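Uncharacterized lipoprotein GfcB (Escherichia coli K12, PDB 2IN5) is of unknown function but, as a lipoprotein of the group 4 capsule protein B family, may contribute to making or exporting capsular polysaccharide at the bacterial cell envelope. Local coordinates at residues M37-N42 with I188-T193; T110-W115 with S123-S128; F130-L135 with L146-Q151; T166-S171 with Q178-L183. One frame throughout, in Å; residues are numbered along the deposited sequence.

Contact 1. Residues M37-N42 with I188-T193; sequences MYLRLN and IPVEMT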
loop_
_atom_site.group_PDB
_atom_site.type_symbol
_atom_site.label_atom_id
_atom_site.label_comp_id
_atom_site.label_asym_id
_atom_site.label_seq_id
_atom_site.Cartn_x
_atom_site.Cartn_y
_atom_site.Cartn_z
HETATM N N MSE A 37 0.081 10.269 13.600
HETATM C CA MSE A 37 0.633 11.583 13.330
HETATM C C MSE A 37 -0.416 12.719 13.372
HETATM O O MSE A 37 -1.612 12.496 13.154
HETATM C CB MSE A 37 1.276 11.514 11.942
HETATM C CG MSE A 37 1.747 12.829 11.365
HETATM SE SE MSE A 37 1.237 12.979 9.492
HETATM C CE MSE A 37 2.304 11.533 8.778
ATOM N N TYR A 38 0.040 13.934 13.664
ATOM C CA TYR A 38 -0.831 15.104 13.667
ATOM C C TYR A 38 -0.474 15.858 12.401
ATOM O O TYR A 38 0.674 16.256 12.217
ATOM C CB TYR A 38 -0.579 15.998 14.888
ATOM C CG TYR A 38 -1.338 15.564 16.121
ATOM C CD1 TYR A 38 -0.751 15.627 17.387
ATOM C CD2 TYR A 38 -2.626 15.041 16.021
ATOM C CE1 TYR A 38 -1.425 15.165 18.523
ATOM C CE2 TYR A 38 -3.306 14.583 17.147
ATOM C CZ TYR A 38 -2.700 14.645 18.391
ATOM O OH TYR A 38 -3.363 14.166 19.489
ATOM N N LEU A 39 -1.451 16.034 11.520
ATOM C CA LEU A 39 -1.222 16.736 10.263
ATOM C C LEU A 39 -1.817 18.132 10.291
ATOM O O LEU A 39 -2.910 18.340 10.803
ATOM C CB LEU A 39 -1.844 15.955 9.100
ATOM C CG LEU A 39 -1.899 16.706 7.763
ATOM C CD1 LEU A 39 -0.482 17.046 7.325
ATOM C CD2 LEU A 39 -2.597 15.865 6.697
ATOM N N ARG A 40 -1.093 19.088 9.733
ATOM C CA ARG A 40 -1.578 20.454 9.667
ATOM C C ARG A 40 -1.289 20.988 8.261
ATOM O O ARG A 40 -0.137 21.056 7.839
ATOM C CB ARG A 40 -0.880 21.313 10.725
ATOM C CG ARG A 40 -1.247 22.789 10.679
ATOM C CD ARG A 40 -2.017 23.217 11.911
ATOM N NE ARG A 40 -1.267 22.947 13.134
ATOM C CZ ARG A 40 -1.743 23.147 14.360
ATOM N NH1 ARG A 40 -2.972 23.623 14.525
ATOM N NH2 ARG A 40 -0.993 22.866 15.419
ATOM N N LEU A 41 -2.339 21.341 7.529
ATOM C CA LEU A 41 -2.175 21.871 6.186
ATOM C C LEU A 41 -2.550 23.338 6.144
ATOM O O LEU A 41 -3.582 23.739 6.683
ATOM C CB LEU A 41 -3.041 21.105 5.192
ATOM C CG LEU A 41 -2.645 19.648 5.002
ATOM C CD1 LEU A 41 -3.702 18.933 4.188
ATOM C CD2 LEU A 41 -1.293 19.574 4.324
ATOM N N ASN A 42 -1.704 24.128 5.495
ATOM C CA ASN A 42 -1.919 25.563 5.364
ATOM C C ASN A 42 -2.209 26.225 6.696
ATOM O O ASN A 42 -3.132 27.030 6.795
ATOM C CB ASN A 42 -3.084 25.847 4.419
ATOM C CG ASN A 42 -2.808 25.404 3.010
ATOM O OD1 ASN A 42 -1.913 25.927 2.343
ATOM N ND2 ASN A 42 -3.576 24.431 2.541
ATOM N N ILE A 188 1.988 25.976 0.033
ATOM C CA ILE A 188 1.214 24.990 0.787
ATOM C C ILE A 188 1.977 24.328 1.939
ATOM O O ILE A 188 2.352 23.153 1.871
ATOM C CB ILE A 188 0.659 23.895 -0.129
ATOM C CG1 ILE A 188 -0.154 24.531 -1.255
ATOM C CG2 ILE A 188 -0.243 22.957 0.672
ATOM C CD1 ILE A 188 -0.674 23.534 -2.278
ATOM N N PRO A 189 2.178 25.073 3.038
ATOM C CA PRO A 189 2.894 24.571 4.208
ATOM C C PRO A 189 2.248 23.360 4.853
ATOM O O PRO A 189 1.030 23.284 5.011
ATOM C CB PRO A 189 2.957 25.794 5.121
ATOM C CG PRO A 189 1.708 26.526 4.786
ATOM C CD PRO A 189 1.635 26.420 3.291
ATOM N N VAL A 190 3.099 22.411 5.216
ATOM C CA VAL A 190 2.672 21.172 5.827
ATOM C C VAL A 190 3.415 20.979 7.140
ATOM O O VAL A 190 4.632 21.158 7.206
ATOM C CB VAL A 190 2.975 19.984 4.892
ATOM C CG1 VAL A 190 2.536 18.680 5.530
ATOM C CG2 VAL A 190 2.281 20.188 3.561
ATOM N N GLU A 191 2.677 20.625 8.187
ATOM C CA GLU A 191 3.263 20.392 9.507
ATOM C C GLU A 191 2.897 18.987 9.943
ATOM O O GLU A 191 1.733 18.600 9.877
ATOM C CB GLU A 191 2.716 21.394 10.529
ATOM C CG GLU A 191 3.092 22.845 10.284
ATOM C CD GLU A 191 2.521 23.774 11.348
ATOM O OE1 GLU A 191 2.766 23.524 12.552
ATOM O OE2 GLU A 191 1.830 24.756 10.983
HETATM N N MSE A 192 3.889 18.224 10.384
HETATM C CA MSE A 192 3.640 16.861 10.827
HETATM C C MSE A 192 4.338 16.553 12.144
HETATM O O MSE A 192 5.514 16.875 12.322
HETATM C CB MSE A 192 4.105 15.868 9.768
HETATM C CG MSE A 192 3.443 16.072 8.422
HETATM SE SE MSE A 192 3.867 14.656 7.184
HETATM C CE MSE A 192 5.527 15.406 6.537
ATOM N N THR A 193 3.599 15.939 13.063
ATOM C CA THR A 193 4.137 15.561 14.362
ATOM C C THR A 193 3.886 14.067 14.529
ATOM O O THR A 193 2.744 13.613 14.521
ATOM C CB THR A 193 3.463 16.356 15.515
ATOM O OG1 THR A 193 3.728 17.754 15.351
ATOM C CG2 THR A 193 4.024 15.921 16.866
HETATM O O HOH W 1 1.338 19.200 13.591
HETATM O O HOH W 2 0.352 23.787 8.246
#
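Tyr38 to Leu41 pairs antiparallel with Val190 to Thr193, the strand axes at 168°; Tyr38–Thr193 and Arg40–Glu191 are the hydrogen-bonded pairs, and past the strand end Asn42 N still reaches Pro189 O at 2.9 Å. On one face Arg40 and Glu191 stand side by side, pointing the same way, with their CB atoms 3.6 Å apart. They do not close a salt bridge: Arg40 NE stays 4.1 Å from Glu191 OE1, and the guanidinium and carboxylate planes are inclined by 35°. With CG of Arg40 opposite its own N (chi1 176°), the chain starts up alongside Glu191, and bends at its next two torsions turn the guanidinium off to one side, with NE the nearest of its nitrogens to the carboxylate. The other face is apolar. Leu41 CD2 rests on Val190 CG2 at 3.7 Å, while Leu39 CD1 slants over to Val190 CG1 at 3.9 Å. Met37 and Met192, both selenomethionine, meet through Met37 CE and Met192 SE, 3.8 Å apart. Leu69 of strand 68-72 packs on Leu39 and Met192. Strands far apart in sequence are thus zipped together with a greasy side inward and a more polar side, where the carboxylates of Glu43 and Glu191 come close, a repulsion that nearby Arg40 probably eases.

Contact 2. Residues T110-W115 with S123-S128; sequences TRDILW and SATLSS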
loop_
_atom_site.group_PDB
_atom_site.type_symbol
_atom_site.label_atom_id
_atom_site.label_comp_id
_atom_site.label_asym_id
_atom_site.label_seq_id
_atom_site.Cartn_x
_atom_site.Cartn_y
_atom_site.Cartn_z
ATOM N N THR A 110 19.380 17.689 -4.568
ATOM C CA THR A 110 18.733 18.269 -5.727
ATOM C C THR A 110 17.696 17.299 -6.265
ATOM O O THR A 110 17.956 16.106 -6.418
ATOM C CB THR A 110 19.778 18.618 -6.823
ATOM O OG1 THR A 110 20.498 19.794 -6.430
ATOM C CG2 THR A 110 19.103 18.874 -8.165
ATOM N N ARG A 111 16.501 17.812 -6.525
ATOM C CA ARG A 111 15.430 16.979 -7.044
ATOM C C ARG A 111 14.365 17.845 -7.687
ATOM O O ARG A 111 14.391 19.075 -7.575
ATOM C CB ARG A 111 14.808 16.146 -5.914
ATOM C CG ARG A 111 13.985 16.931 -4.897
ATOM C CD ARG A 111 14.830 17.940 -4.150
ATOM N NE ARG A 111 14.155 18.410 -2.949
ATOM C CZ ARG A 111 14.713 19.200 -2.037
ATOM N NH1 ARG A 111 15.964 19.618 -2.182
ATOM N NH2 ARG A 111 14.017 19.570 -0.973
ATOM N N ASP A 112 13.438 17.208 -8.385
ATOM C CA ASP A 112 12.352 17.946 -9.007
ATOM C C ASP A 112 11.061 17.465 -8.340
ATOM O O ASP A 112 10.997 16.339 -7.852
ATOM C CB ASP A 112 12.297 17.673 -10.523
ATOM C CG ASP A 112 13.555 18.127 -11.260
ATOM O OD1 ASP A 112 13.931 19.319 -11.166
ATOM O OD2 ASP A 112 14.165 17.281 -11.952
ATOM N N ILE A 113 10.049 18.323 -8.288
ATOM C CA ILE A 113 8.772 17.924 -7.706
ATOM C C ILE A 113 7.675 18.247 -8.704
ATOM O O ILE A 113 7.827 19.128 -9.554
ATOM C CB ILE A 113 8.453 18.658 -6.345
ATOM C CG1 ILE A 113 8.451 20.171 -6.534
ATOM C CG2 ILE A 113 9.490 18.294 -5.277
ATOM C CD1 ILE A 113 8.022 20.903 -5.303
ATOM N N LEU A 114 6.570 17.517 -8.592
ATOM C CA LEU A 114 5.415 17.702 -9.455
ATOM C C LEU A 114 4.198 17.759 -8.558
ATOM O O LEU A 114 3.929 16.808 -7.835
ATOM C CB LEU A 114 5.273 16.515 -10.410
ATOM C CG LEU A 114 4.078 16.517 -11.375
ATOM C CD1 LEU A 114 4.127 17.723 -12.293
ATOM C CD2 LEU A 114 4.092 15.236 -12.163
ATOM N N TRP A 115 3.457 18.856 -8.590
ATOM C CA TRP A 115 2.278 18.941 -7.741
ATOM C C TRP A 115 1.109 19.629 -8.458
ATOM O O TRP A 115 1.314 20.397 -9.397
ATOM C CB TRP A 115 2.648 19.674 -6.449
ATOM C CG TRP A 115 2.704 21.164 -6.550
ATOM C CD1 TRP A 115 1.731 22.039 -6.167
ATOM C CD2 TRP A 115 3.781 21.961 -7.064
ATOM N NE1 TRP A 115 2.131 23.333 -6.409
ATOM C CE2 TRP A 115 3.386 23.315 -6.956
ATOM C CE3 TRP A 115 5.042 21.663 -7.602
ATOM C CZ2 TRP A 115 4.199 24.367 -7.364
ATOM C CZ3 TRP A 115 5.854 22.706 -8.010
ATOM C CH2 TRP A 115 5.428 24.047 -7.889
ATOM N N SER A 123 5.509 22.229 -11.560
ATOM C CA SER A 123 6.702 21.464 -11.225
ATOM C C SER A 123 7.891 22.406 -11.122
ATOM O O SER A 123 7.846 23.516 -11.640
ATOM C CB SER A 123 6.959 20.386 -12.288
ATOM O OG SER A 123 7.488 20.948 -13.471
ATOM N N ALA A 124 8.950 21.983 -10.441
ATOM C CA ALA A 124 10.120 22.845 -10.301
ATOM C C ALA A 124 11.360 22.086 -9.845
ATOM O O ALA A 124 11.265 20.977 -9.335
ATOM C CB ALA A 124 9.814 23.982 -9.334
ATOM N N THR A 125 12.527 22.683 -10.050
ATOM C CA THR A 125 13.764 22.041 -9.647
ATOM C C THR A 125 14.231 22.648 -8.338
ATOM O O THR A 125 14.541 23.841 -8.263
ATOM C CB THR A 125 14.848 22.198 -10.714
ATOM O OG1 THR A 125 14.394 21.595 -11.931
ATOM C CG2 THR A 125 16.138 21.504 -10.272
ATOM N N LEU A 126 14.266 21.815 -7.303
ATOM C CA LEU A 126 14.660 22.258 -5.977
ATOM C C LEU A 126 16.034 21.796 -5.549
ATOM O O LEU A 126 16.419 20.637 -5.731
ATOM C CB LEU A 126 13.653 21.779 -4.932
ATOM C CG LEU A 126 12.239 22.358 -4.902
ATOM C CD1 LEU A 126 11.480 21.968 -6.154
ATOM C CD2 LEU A 126 11.524 21.827 -3.673
ATOM N N SER A 127 16.766 22.728 -4.962
ATOM C CA SER A 127 18.094 22.452 -4.452
ATOM C C SER A 127 18.141 23.032 -3.046
ATOM O O SER A 127 17.777 24.188 -2.830
ATOM C CB SER A 127 19.151 23.101 -5.349
ATOM O OG SER A 127 18.861 24.469 -5.561
ATOM N N SER A 128 18.575 22.225 -2.087
ATOM C CA SER A 128 18.642 22.674 -0.699
ATOM C C SER A 128 19.905 22.229 0.018
ATOM O O SER A 128 20.621 21.335 -0.436
ATOM C CB SER A 128 17.442 22.147 0.087
ATOM O OG SER A 128 17.490 20.732 0.183
#
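Arg111 and Leu126 are a hydrogen-bonded pair of the beta hairpin formed by strands 108-117 and 120-140. Arg111 N donates to Leu126 O at 2.9 Å, and Leu126 N answers to Arg111 O at 2.8 Å; Ile113 and Ala124, two residues on, are bonded the same way. The guanidinium of Arg111 comes back across the neighbouring strand: CB of Leu126 lies over one of its faces, toward the rim, and NH1 donates to Ser128 OG at 3.0 Å, close to the guanidinium plane and fairly straight (158°). Ser128 OG is also bonded to Glu152, to which Arg111 NH2 makes a long, weak ion pair. Segments 110-115 and 123-128 run at 150° to each other, a marked twist; Arg111 and Ile113 pack on Val89, and Leu126 on Val154. Ile113, its CG1 set between the backbone N and carbonyl carbon (chi1 58°), puts CG1 3.5 Å from Leu126 CD1, the side chains nearly at right angles. Farther along, Trp115 lays CZ3 3.5 Å from Ser123 CA, while its NE1 bonds to Glu117. On the outer side Asp112 and Thr125 stand alongside each other; Thr125 OG1 donates to Asp112 OD1, though the modelled separation of 2.4 Å is doubtfully short.

Contact 3. Residues F130-L135 with L146-Q151; sequences FSFAGL and LCNVWQ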
loop_
_atom_site.group_PDB
_atom_site.type_symbol
_atom_site.label_atom_id
_atom_site.label_comp_id
_atom_site.label_asym_id
_atom_site.label_seq_id
_atom_site.Cartn_x
_atom_site.Cartn_y
_atom_site.Cartn_z
ATOM N N PHE A 130 21.300 21.457 4.152
ATOM C CA PHE A 130 20.918 21.299 5.547
ATOM C C PHE A 130 21.835 22.089 6.468
ATOM O O PHE A 130 23.052 22.078 6.301
ATOM C CB PHE A 130 20.939 19.824 5.939
ATOM C CG PHE A 130 19.717 19.061 5.506
ATOM C CD1 PHE A 130 19.095 18.187 6.384
ATOM C CD2 PHE A 130 19.191 19.208 4.227
ATOM C CE1 PHE A 130 17.968 17.467 6.002
ATOM C CE2 PHE A 130 18.063 18.493 3.835
ATOM C CZ PHE A 130 17.452 17.621 4.730
ATOM N N SER A 131 21.248 22.776 7.439
ATOM C CA SER A 131 22.028 23.569 8.377
ATOM C C SER A 131 21.623 23.189 9.810
ATOM O O SER A 131 20.448 23.295 10.185
ATOM C CB SER A 131 21.793 25.064 8.096
ATOM O OG SER A 131 22.745 25.901 8.745
ATOM N N PHE A 132 22.598 22.717 10.592
ATOM C CA PHE A 132 22.358 22.304 11.977
ATOM C C PHE A 132 21.995 23.525 12.806
ATOM O O PHE A 132 22.791 24.454 12.953
ATOM C CB PHE A 132 23.594 21.614 12.564
ATOM C CG PHE A 132 23.367 21.029 13.931
ATOM C CD1 PHE A 132 22.443 20.003 14.119
ATOM C CD2 PHE A 132 24.038 21.535 15.042
ATOM C CE1 PHE A 132 22.186 19.494 15.394
ATOM C CE2 PHE A 132 23.788 21.034 16.321
ATOM C CZ PHE A 132 22.860 20.012 16.497
ATOM N N ALA A 133 20.776 23.515 13.333
ATOM C CA ALA A 133 20.262 24.624 14.121
ATOM C C ALA A 133 20.408 24.381 15.619
ATOM O O ALA A 133 20.043 25.228 16.434
ATOM C CB ALA A 133 18.804 24.867 13.763
ATOM N N GLY A 134 20.932 23.215 15.977
ATOM C CA GLY A 134 21.135 22.912 17.379
ATOM C C GLY A 134 20.258 21.849 18.014
ATOM O O GLY A 134 19.571 21.072 17.351
ATOM N N LEU A 135 20.295 21.825 19.336
ATOM C CA LEU A 135 19.527 20.878 20.110
ATOM C C LEU A 135 18.202 21.506 20.525
ATOM O O LEU A 135 18.087 22.727 20.648
ATOM C CB LEU A 135 20.336 20.474 21.339
ATOM C CG LEU A 135 19.603 19.893 22.546
ATOM C CD1 LEU A 135 19.151 18.471 22.279
ATOM C CD2 LEU A 135 20.533 19.940 23.736
ATOM N N LEU A 146 14.710 14.484 22.847
ATOM C CA LEU A 146 15.843 15.318 22.454
ATOM C C LEU A 146 16.001 15.174 20.963
ATOM O O LEU A 146 16.129 14.062 20.459
ATOM C CB LEU A 146 17.134 14.857 23.130
ATOM C CG LEU A 146 17.279 15.186 24.610
ATOM C CD1 LEU A 146 18.631 14.691 25.118
ATOM C CD2 LEU A 146 17.169 16.683 24.794
ATOM N N CYS A 147 16.005 16.304 20.266
ATOM C CA CYS A 147 16.109 16.312 18.816
ATOM C C CYS A 147 17.224 17.171 18.302
ATOM O O CYS A 147 17.543 18.194 18.896
ATOM C CB CYS A 147 14.831 16.875 18.173
ATOM S SG CYS A 147 13.279 16.086 18.611
ATOM N N ASN A 148 17.811 16.754 17.185
ATOM C CA ASN A 148 18.817 17.567 16.528
ATOM C C ASN A 148 17.926 18.371 15.590
ATOM O O ASN A 148 17.144 17.797 14.834
ATOM C CB ASN A 148 19.782 16.734 15.679
ATOM C CG ASN A 148 20.689 15.856 16.509
ATOM O OD1 ASN A 148 21.130 16.240 17.596
ATOM N ND2 ASN A 148 20.991 14.671 15.992
ATOM N N VAL A 149 18.023 19.691 15.645
ATOM C CA VAL A 149 17.204 20.527 14.785
ATOM C C VAL A 149 17.935 20.835 13.488
ATOM O O VAL A 149 18.981 21.477 13.495
ATOM C CB VAL A 149 16.838 21.859 15.473
ATOM C CG1 VAL A 149 15.975 22.695 14.543
ATOM C CG2 VAL A 149 16.109 21.588 16.781
ATOM N N TRP A 150 17.386 20.367 12.374
ATOM C CA TRP A 150 17.990 20.612 11.073
ATOM C C TRP A 150 17.148 21.583 10.257
ATOM O O TRP A 150 15.953 21.380 10.084
ATOM C CB TRP A 150 18.128 19.304 10.314
ATOM C CG TRP A 150 19.253 18.450 10.780
ATOM C CD1 TRP A 150 19.173 17.304 11.521
ATOM C CD2 TRP A 150 20.634 18.641 10.486
ATOM N NE1 TRP A 150 20.423 16.764 11.700
ATOM C CE2 TRP A 150 21.340 17.566 11.072
ATOM C CE3 TRP A 150 21.347 19.619 9.779
ATOM C CZ2 TRP A 150 22.725 17.439 10.969
ATOM C CZ3 TRP A 150 22.721 19.495 9.680
ATOM C CH2 TRP A 150 23.398 18.407 10.273
ATOM N N GLN A 151 17.788 22.639 9.768
ATOM C CA GLN A 151 17.130 23.649 8.951
ATOM C C GLN A 151 17.545 23.482 7.495
ATOM O O GLN A 151 18.707 23.704 7.156
ATOM C CB GLN A 151 17.539 25.040 9.411
ATOM C CG GLN A 151 17.114 25.348 10.820
ATOM C CD GLN A 151 15.752 25.981 10.877
ATOM O OE1 GLN A 151 14.871 25.654 10.080
ATOM N NE2 GLN A 151 15.559 26.887 11.834
#
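Phe132 and Trp150 meet in a T-shaped stack across a non-hydrogen-bonded pair, the edge of the phenyl ring turned to the indole face with planes 67° apart and the ring centroids separated by 5.3 Å. Phe132 holds CG opposite its backbone N (chi1 -174°), which leans the ring along the partner strand until CE1 sits 3.7 Å from Asn148 CB. Its own CB remains over the indole, 4.1 Å from the centroid of the six-membered ring, as a CH-pi contact. Trp150, with CG beside its N, swings the benzene half back under Phe132 and also brings CE3 within 3.9 Å of Phe130 CB. Next comes a beta bulge: Ala133 and Gly134 together face Val149, whose O accepts from Ala133 N and whose N donates to Gly134 O, both at 2.7 Å. Gly134 has a positive phi (110°), a conformation suited to a residue lacking CB. The bulge tips Ala133 CB toward the partner, 3.4 Å from Gln151 CG. In this hairpin of strands 120-140 and 143-156, strand 161-170 runs beside strand 143-156, where Val149 touches Trp168 and Gln151 OE1 bonds to Thr166, while Ile103 packs on Phe130 and Trp150.

Contact 4. Residues T166-S171 with Q178-L183; sequences TFWVDS and QSRQML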
loop_
_atom_site.group_PDB
_atom_site.type_symbol
_atom_site.label_atom_id
_atom_site.label_comp_id
_atom_site.label_asym_id
_atom_site.label_seq_id
_atom_site.Cartn_x
_atom_site.Cartn_y
_atom_site.Cartn_z
ATOM N N THR A 166 12.020 22.699 8.260
ATOM C CA THR A 166 12.680 22.338 9.507
ATOM C C THR A 166 12.326 20.903 9.860
ATOM O O THR A 166 11.184 20.480 9.700
ATOM C CB THR A 166 12.252 23.286 10.650
ATOM O OG1 THR A 166 12.478 24.644 10.251
ATOM C CG2 THR A 166 13.066 23.010 11.909
ATOM N N PHE A 167 13.320 20.150 10.327
ATOM C CA PHE A 167 13.120 18.752 10.695
ATOM C C PHE A 167 13.712 18.475 12.076
ATOM O O PHE A 167 14.901 18.691 12.300
ATOM C CB PHE A 167 13.790 17.840 9.657
ATOM C CG PHE A 167 13.259 18.013 8.263
ATOM C CD1 PHE A 167 12.091 17.371 7.862
ATOM C CD2 PHE A 167 13.901 18.861 7.362
ATOM C CE1 PHE A 167 11.564 17.572 6.585
ATOM C CE2 PHE A 167 13.385 19.070 6.090
ATOM C CZ PHE A 167 12.210 18.423 5.697
ATOM N N TRP A 168 12.874 18.004 12.993
ATOM C CA TRP A 168 13.294 17.671 14.354
ATOM C C TRP A 168 13.607 16.188 14.432
ATOM O O TRP A 168 12.699 15.352 14.418
ATOM C CB TRP A 168 12.187 18.010 15.331
ATOM C CG TRP A 168 12.083 19.465 15.575
ATOM C CD1 TRP A 168 12.710 20.174 16.553
ATOM C CD2 TRP A 168 11.307 20.407 14.824
ATOM N NE1 TRP A 168 12.370 21.504 16.465
ATOM C CE2 TRP A 168 11.506 21.673 15.414
ATOM C CE3 TRP A 168 10.457 20.304 13.712
ATOM C CZ2 TRP A 168 10.887 22.830 14.932
ATOM C CZ3 TRP A 168 9.837 21.461 13.232
ATOM C CH2 TRP A 168 10.056 22.704 13.844
ATOM N N VAL A 169 14.896 15.872 14.539
ATOM C CA VAL A 169 15.362 14.486 14.563
ATOM C C VAL A 169 15.742 13.938 15.935
ATOM O O VAL A 169 16.430 14.597 16.705
ATOM C CB VAL A 169 16.603 14.321 13.648
ATOM C CG1 VAL A 169 17.010 12.862 13.574
ATOM C CG2 VAL A 169 16.310 14.886 12.272
ATOM N N ASP A 170 15.304 12.719 16.221
ATOM C CA ASP A 170 15.646 12.061 17.470
ATOM C C ASP A 170 17.152 11.773 17.398
ATOM O O ASP A 170 17.582 10.926 16.621
ATOM C CB ASP A 170 14.876 10.753 17.603
ATOM C CG ASP A 170 15.151 10.050 18.919
ATOM O OD1 ASP A 170 16.313 9.668 19.175
ATOM O OD2 ASP A 170 14.195 9.889 19.697
ATOM N N SER A 171 17.938 12.465 18.219
ATOM C CA SER A 171 19.396 12.336 18.222
ATOM C C SER A 171 19.982 10.947 18.498
ATOM O O SER A 171 21.194 10.771 18.419
ATOM C CB SER A 171 19.991 13.328 19.227
ATOM O OG SER A 171 19.599 13.006 20.550
ATOM N N GLN A 178 9.091 15.518 14.133
ATOM C CA GLN A 178 8.308 16.680 13.740
ATOM C C GLN A 178 8.953 17.275 12.505
ATOM O O GLN A 178 10.167 17.245 12.361
ATOM C CB GLN A 178 8.271 17.725 14.863
ATOM C CG GLN A 178 7.471 18.954 14.485
ATOM C CD GLN A 178 7.250 19.916 15.637
ATOM O OE1 GLN A 178 8.014 20.863 15.829
ATOM N NE2 GLN A 178 6.203 19.672 16.417
ATOM N N SER A 179 8.143 17.807 11.604
ATOM C CA SER A 179 8.690 18.399 10.395
ATOM C C SER A 179 7.815 19.532 9.885
ATOM O O SER A 179 6.603 19.516 10.077
ATOM C CB SER A 179 8.810 17.332 9.309
ATOM O OG SER A 179 7.526 16.874 8.929
ATOM N N ARG A 180 8.443 20.527 9.267
ATOM C CA ARG A 180 7.718 21.639 8.674
ATOM C C ARG A 180 8.278 21.784 7.266
ATOM O O ARG A 180 9.481 21.999 7.097
ATOM C CB ARG A 180 7.941 22.947 9.436
ATOM C CG ARG A 180 7.637 22.885 10.930
ATOM C CD ARG A 180 6.890 24.127 11.395
ATOM N NE ARG A 180 7.447 25.353 10.831
ATOM C CZ ARG A 180 8.610 25.896 11.185
ATOM N NH1 ARG A 180 9.364 25.327 12.118
ATOM N NH2 ARG A 180 9.023 27.013 10.595
ATOM N N GLN A 181 7.413 21.666 6.259
ATOM C CA GLN A 181 7.841 21.780 4.864
ATOM C C GLN A 181 6.718 22.237 3.949
ATOM O O GLN A 181 5.571 22.302 4.355
ATOM C CB GLN A 181 8.379 20.431 4.370
ATOM C CG GLN A 181 7.335 19.331 4.294
ATOM C CD GLN A 181 7.952 17.943 4.308
ATOM O OE1 GLN A 181 8.742 17.578 3.429
ATOM N NE2 GLN A 181 7.600 17.162 5.319
HETATM N N MSE A 182 7.061 22.547 2.704
HETATM C CA MSE A 182 6.077 22.977 1.718
HETATM C C MSE A 182 5.608 21.775 0.927
HETATM O O MSE A 182 6.339 20.794 0.780
HETATM C CB MSE A 182 6.693 23.995 0.759
HETATM C CG MSE A 182 7.095 25.284 1.420
HETATM SE SE MSE A 182 5.576 26.255 2.108
HETATM C CE MSE A 182 6.339 28.021 2.154
ATOM N N LEU A 183 4.390 21.842 0.409
ATOM C CA LEU A 183 3.878 20.732 -0.375
ATOM C C LEU A 183 4.315 20.912 -1.832
ATOM O O LEU A 183 4.484 19.946 -2.571
ATOM C CB LEU A 183 2.355 20.668 -0.244
ATOM C CG LEU A 183 1.604 19.594 -1.019
ATOM C CD1 LEU A 183 0.294 19.294 -0.324
ATOM C CD2 LEU A 183 1.368 20.079 -2.460
#
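Trp168 and Gln178 rise side by side from a hydrogen-bonded pair, and the amide of Gln178 stands perpendicular to the indole plane. Its OE1 lies 3.1 Å above one face, toward the rim, with CZ3 of Trp168 the nearest ring atom at 3.2 Å. Gln178 reaches there because CG is opposite its own N (chi1 180°) and the chain runs on extended; NE2 makes a weak hydrogen bond to Thr193 OG1. Thr166 CG2 covers the opposite indole face. Arg180 approaches the rim instead: CG is 3.5 Å from Trp168 CZ3 and NH1 3.2 Å from Trp168 CH2, both near the indole plane, so Arg180 meets the ring's edge and does not lie over its face; the planes are 45° apart. On the other side of the strands Phe167 sets CD1 3.6 Å from Ser179 CB, and Gln181 NE2, which bonds to Gly74, lies near the phenyl edge. Three backbone hydrogen bonds link the two segments, among them Trp168 N to Gln178 O at 2.9 Å and Arg180 N to Thr166 O at 2.8 Å. The indole has a methyl group over one face and an amide oxygen over the other, and its NE1 is bonded to Glu136; that carboxylate probably polarises the N-H and helps fix the ring's rotation.

In the fold
Contacts 1, 4 and 3 follow one another across neighbouring strands. Contact 4 has its centre about 10 Å from that of contact 1, where strands 176-182 and 189-194 adjoin and Val190 N lies 2.6 Å from Gln181 O. It is about 9 Å, centre to centre, from contact 3, joined by Asn148 N and Val169 O, also 2.6 Å apart. Contact 2 shares the long strand 120-140 with contact 3, yet their centres are about 23 Å apart; toward contact 4 it offers Trp115, which packs on Leu183. Along the chain, contact 1 closes the loop within which the three hairpin contacts are nested, bringing early and late strands together.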